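Local coordinates for oxidoreductase, NAD-binding/iron-sulfur cluster-binding protein (Nitratireductor pacificus pht-3B, PDB 6ZXU) that acts as a catabolic reductive dehalogenase, a cobalamin-containing oxidoreductase that also carries two [4Fe-4S] clusters, at residues K111-F116 / K638-D643; E433-A438 / A446-R451. All blocks are in the same frame, centred on the assembly; numbering follows the deposited sequence.

Interaction 1: residues K111-F116 / K638-D643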
# COMPACT_ATOMS: atom_id res chain seq x y z
N LYS A 111 -11.29 11.44 10.59
CA LYS A 111 -10.25 10.83 11.43
C LYS A 111 -9.87 9.44 10.96
O LYS A 111 -8.73 9.13 10.88
CB LYS A 111 -10.72 10.73 12.87
CG LYS A 111 -10.73 12.04 13.62
CD LYS A 111 -11.31 11.75 15.03
CE LYS A 111 -10.63 12.63 16.02
NZ LYS A 111 -11.31 12.35 17.33
N ALA A 112 -10.85 8.64 10.58
CA ALA A 112 -10.60 7.32 10.02
C ALA A 112 -9.85 7.40 8.69
O ALA A 112 -8.98 6.55 8.40
CB ALA A 112 -11.91 6.57 9.83
N SER A 113 -10.06 8.46 7.95
CA SER A 113 -9.35 8.70 6.70
C SER A 113 -7.91 8.97 6.97
O SER A 113 -7.06 8.48 6.22
CB SER A 113 -9.97 9.86 5.89
OG SER A 113 -11.31 9.63 5.54
N ALA A 114 -7.60 9.79 7.98
CA ALA A 114 -6.24 10.09 8.30
C ALA A 114 -5.45 8.88 8.78
O ALA A 114 -4.30 8.68 8.41
CB ALA A 114 -6.19 11.22 9.29
N TYR A 115 -6.07 8.04 9.61
CA TYR A 115 -5.46 6.85 10.12
C TYR A 115 -5.24 5.85 8.96
O TYR A 115 -4.22 5.19 8.92
CB TYR A 115 -6.33 6.19 11.24
CG TYR A 115 -6.22 6.92 12.56
CD1 TYR A 115 -4.99 7.13 13.14
CD2 TYR A 115 -7.32 7.42 13.20
CE1 TYR A 115 -4.85 7.77 14.34
CE2 TYR A 115 -7.19 8.09 14.40
CZ TYR A 115 -5.98 8.25 14.98
OH TYR A 115 -5.82 8.84 16.18
N PHE A 116 -6.19 5.76 8.03
CA PHE A 116 -6.06 4.98 6.80
C PHE A 116 -4.78 5.35 6.02
O PHE A 116 -4.06 4.48 5.51
CB PHE A 116 -7.30 5.12 5.97
CG PHE A 116 -7.22 4.51 4.59
CD1 PHE A 116 -7.23 3.10 4.44
CD2 PHE A 116 -7.21 5.28 3.47
CE1 PHE A 116 -7.22 2.53 3.21
CE2 PHE A 116 -7.14 4.69 2.19
CZ PHE A 116 -7.16 3.32 2.08
N LYS A 638 -16.07 -1.78 11.18
CA LYS A 638 -14.94 -1.25 10.42
C LYS A 638 -15.31 -0.48 9.15
O LYS A 638 -14.45 -0.07 8.38
CB LYS A 638 -14.01 -2.38 10.09
CG LYS A 638 -13.48 -3.21 11.28
CD LYS A 638 -12.57 -2.38 12.14
CE LYS A 638 -11.88 -3.25 13.13
NZ LYS A 638 -10.87 -2.43 13.84
N ARG A 639 -16.60 -0.30 8.86
CA ARG A 639 -17.04 0.40 7.70
C ARG A 639 -17.05 1.89 7.96
O ARG A 639 -18.08 2.47 8.30
CB ARG A 639 -18.39 -0.14 7.23
CG ARG A 639 -18.82 0.41 5.87
CD ARG A 639 -19.90 -0.46 5.30
NE ARG A 639 -20.57 0.12 4.16
CZ ARG A 639 -21.65 -0.46 3.61
NH1 ARG A 639 -22.11 -1.60 4.11
NH2 ARG A 639 -22.25 0.06 2.55
N TRP A 640 -15.90 2.53 7.81
CA TRP A 640 -15.78 3.90 8.23
C TRP A 640 -16.01 4.90 7.10
O TRP A 640 -16.08 6.11 7.38
CB TRP A 640 -14.36 4.15 8.75
CG TRP A 640 -13.25 3.77 7.80
CD1 TRP A 640 -12.61 2.52 7.74
CD2 TRP A 640 -12.62 4.58 6.78
NE1 TRP A 640 -11.65 2.51 6.73
CE2 TRP A 640 -11.63 3.76 6.14
CE3 TRP A 640 -12.83 5.87 6.33
CZ2 TRP A 640 -10.87 4.22 5.10
CZ3 TRP A 640 -12.12 6.32 5.28
CH2 TRP A 640 -11.12 5.52 4.68
N TRP A 641 -16.02 4.45 5.84
CA TRP A 641 -16.05 5.37 4.67
C TRP A 641 -17.49 5.64 4.24
O TRP A 641 -18.43 4.90 4.58
CB TRP A 641 -15.25 4.75 3.47
CG TRP A 641 -15.77 3.38 3.05
CD1 TRP A 641 -16.71 3.11 2.08
CD2 TRP A 641 -15.40 2.13 3.60
NE1 TRP A 641 -16.96 1.78 2.03
CE2 TRP A 641 -16.15 1.15 2.94
CE3 TRP A 641 -14.48 1.74 4.58
CZ2 TRP A 641 -16.06 -0.18 3.29
CZ3 TRP A 641 -14.39 0.44 4.92
CH2 TRP A 641 -15.17 -0.53 4.28
N PHE A 642 -17.65 6.72 3.47
CA PHE A 642 -18.93 7.09 2.85
C PHE A 642 -19.10 6.39 1.50
O PHE A 642 -18.13 6.22 0.77
CB PHE A 642 -19.01 8.60 2.61
CG PHE A 642 -18.95 9.46 3.85
CD1 PHE A 642 -19.36 9.01 5.08
CD2 PHE A 642 -18.48 10.77 3.74
CE1 PHE A 642 -19.29 9.78 6.19
CE2 PHE A 642 -18.44 11.59 4.83
CZ PHE A 642 -18.84 11.10 6.05
N ASP A 643 -20.30 5.97 1.20
CA ASP A 643 -20.64 5.45 -0.11
C ASP A 643 -20.99 6.60 -1.10
O ASP A 643 -22.12 7.04 -1.17
CB ASP A 643 -21.83 4.50 -0.01
CG ASP A 643 -21.47 3.22 0.64
OD1 ASP A 643 -20.26 2.86 0.73
OD2 ASP A 643 -22.36 2.56 1.10

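Interaction 2: residues E433-A438 / A446-R451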
# COMPACT_ATOMS: atom_id res chain seq x y z
N GLU A 433 -7.67 -3.72 8.44
CA GLU A 433 -8.88 -3.32 9.21
C GLU A 433 -9.92 -2.68 8.28
O GLU A 433 -11.09 -2.99 8.41
CB GLU A 433 -8.54 -2.37 10.33
CG GLU A 433 -7.98 -3.11 11.56
CD GLU A 433 -6.49 -3.58 11.45
OE1 GLU A 433 -5.99 -4.35 12.38
OE2 GLU A 433 -5.82 -3.19 10.42
N THR A 434 -9.47 -1.94 7.28
CA THR A 434 -10.39 -1.42 6.30
C THR A 434 -11.01 -2.56 5.47
O THR A 434 -12.22 -2.62 5.24
CB THR A 434 -9.74 -0.40 5.39
OG1 THR A 434 -9.44 0.76 6.15
CG2 THR A 434 -10.64 0.02 4.26
N MET A 435 -10.20 -3.52 5.04
CA MET A 435 -10.71 -4.60 4.26
C MET A 435 -11.72 -5.45 5.02
O MET A 435 -12.60 -6.06 4.39
CB MET A 435 -9.53 -5.48 3.71
CG MET A 435 -9.77 -6.08 2.36
SD MET A 435 -8.21 -6.88 1.70
CE MET A 435 -7.17 -5.44 1.35
N GLU A 436 -11.60 -5.51 6.34
CA GLU A 436 -12.55 -6.26 7.15
C GLU A 436 -13.97 -5.71 7.04
O GLU A 436 -14.90 -6.45 7.11
CB GLU A 436 -12.11 -6.26 8.64
CG GLU A 436 -11.20 -7.42 9.01
CD GLU A 436 -11.72 -8.84 8.54
OE1 GLU A 436 -11.22 -9.42 7.50
OE2 GLU A 436 -12.68 -9.38 9.20
N GLY A 437 -14.11 -4.39 6.96
CA GLY A 437 -15.40 -3.74 6.85
C GLY A 437 -16.03 -3.86 5.47
O GLY A 437 -17.20 -3.62 5.31
N ALA A 438 -15.22 -4.19 4.44
CA ALA A 438 -15.51 -3.99 3.02
C ALA A 438 -15.99 -5.28 2.42
O ALA A 438 -15.74 -6.35 2.91
CB ALA A 438 -14.27 -3.54 2.29
N ALA A 446 -10.90 0.55 -4.67
CA ALA A 446 -9.88 1.21 -5.41
C ALA A 446 -9.09 2.20 -4.55
O ALA A 446 -7.89 2.43 -4.83
CB ALA A 446 -10.44 1.94 -6.59
N SER A 447 -9.71 2.78 -3.53
CA SER A 447 -8.95 3.65 -2.62
C SER A 447 -7.93 2.87 -1.82
O SER A 447 -6.85 3.41 -1.49
CB SER A 447 -9.94 4.42 -1.67
OG SER A 447 -10.63 5.45 -2.34
N GLN A 448 -8.21 1.61 -1.50
CA GLN A 448 -7.21 0.76 -0.87
C GLN A 448 -6.05 0.49 -1.79
O GLN A 448 -4.87 0.56 -1.39
CB GLN A 448 -7.82 -0.57 -0.39
CG GLN A 448 -8.75 -0.43 0.83
CD GLN A 448 -8.91 -1.74 1.62
OE1 GLN A 448 -9.85 -2.51 1.37
NE2 GLN A 448 -7.96 -2.02 2.56
N SER A 449 -6.33 0.22 -3.03
CA SER A 449 -5.25 0.04 -4.06
C SER A 449 -4.42 1.29 -4.24
O SER A 449 -3.19 1.25 -4.24
CB SER A 449 -5.87 -0.34 -5.42
OG SER A 449 -6.47 -1.59 -5.35
N MET A 450 -5.08 2.43 -4.35
CA MET A 450 -4.39 3.69 -4.68
C MET A 450 -3.55 4.20 -3.54
O MET A 450 -2.49 4.77 -3.78
CB MET A 450 -5.39 4.78 -5.12
CG MET A 450 -6.08 4.54 -6.45
SD MET A 450 -4.89 4.50 -7.84
CE MET A 450 -5.43 2.96 -8.72
N ARG A 451 -4.05 4.09 -2.31
CA ARG A 451 -3.22 4.44 -1.17
C ARG A 451 -1.88 3.71 -1.22
O ARG A 451 -0.83 4.28 -1.09
CB ARG A 451 -3.92 4.12 0.14
CG ARG A 451 -2.98 4.21 1.35
CD ARG A 451 -3.45 3.53 2.59
NE ARG A 451 -2.36 3.28 3.53
CZ ARG A 451 -1.58 2.19 3.47
NH1 ARG A 451 -1.83 1.22 2.57
NH2 ARG A 451 -0.60 2.02 4.32

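Interaction 1: residues K111-F116 / K638-D643
Trp640 lays its indole against Ala112, Ser113 and Phe116 while Trp640 NE1 donates to Thr434 OG1 of helix 432-437 at 2.9 Å. The ring thus has an apolar grip on helix 103-116 and a polar tether to helix 432-437, which together limit its rotation. Its CG sits between the backbone N and the carbonyl carbon (chi1 54°), turning the indole from its loop toward helix 103-116. Ala112 meets the root of the side chain, CB to CB of Trp640 at 3.6 Å, and backbone atoms of Ala112 lie over one ring face. The opposite face receives CE3 of Trp641, offset toward the rim. At the far end of the six-membered ring, CZ3 of Trp640 comes within 3.4 Å of Ser113 OG, itself hydrogen-bonded to Asn109 O. The amide of Asn109 also reaches the carbonyl of Trp640, adding a polar link from helix 103-116 to the loop backbone. Phe116, with CG anti to the backbone N (chi1 172°), turns a ring face toward Trp640 CZ2, which approaches Phe116 CG to 3.7 Å. The ring planes meet at 45°, neither stacked nor edge-to-face. Within the loop, Arg639 centres an inverse gamma turn, and its NH2 forms a 2.9 Å salt bridge with Asp643 OD2, nearly in the guanidinium plane; Glu660 pairs with NH1. The example illustrates how one aromatic residue can anchor a distant loop: a tryptophan packed on helix 103-116 and hydrogen-bonded to helix 432-437, with the side chain of Phe116 about 12 Å from the bound cobalamin.

Interaction 2: residues E433-A438 / A446-R451
The nearest CA atoms of 433-438 and 446-451 are those of Thr434 and Gln448, 8.1 Å apart, a spacing bridged by the long glutamine side chain. Gln448 sets CG anti to its carbonyl carbon (chi1 -71°), and extension beyond CG carries the amide up to Thr434 and Met435. The methyl CG2 of Thr434 rests 3.6 Å from Gln448 CD, the two side chains running alongside one another from opposing helices. Met435 crosses the amide at a slant: its CG lies 3.7 Å from Gln448 OE1, and the bend at chi3 (-70°) brings Met435 CE within 3.7 Å of Gln448 NE2. These are van der Waals contacts; NE2 donates instead to Gln430 O, and weakly to Gly431 O. Both helices belong to the connection between strands 422-429 and 474-477, which run parallel with antiparallel strand 514-521 between them, a split beta-alpha-beta arrangement. Buried glutamine here ties the long helix to the strand-to-helix turn, where Gln430 is a cobalamin-binding residue. A leucine in place of Gln448 would probably leave the carbonyl of Gln430 without this donor and the turn less firmly fixed to the helix. Next along the helix, Ser449 touches the cobalamin itself, while Phe116 of helix 103-116 packs against both Thr434 and Gln448.

Overall arrangement
Both contacts involve helix 432-437 and meet at Thr434: its OG1 takes the indole N-H of interaction 1, its methyl the Gln448 amide of interaction 2. Their centres lie 9 Å apart, and the chain between the two halves of interaction 1 contains both segments of interaction 2. Interaction 1 is partly buried, its centre about 16 Å from the centre of the chain, and joins residues more than 500 apart mainly by aromatic packing. Interaction 2 is buried, its centre about 10 Å from the centre of the chain, and joins segments eight residues apart around a polar amide. Phe116 spans them, with Phe116 O 2.9 Å from Arg451 NE, and the cobalamin lies beyond the deeper contact.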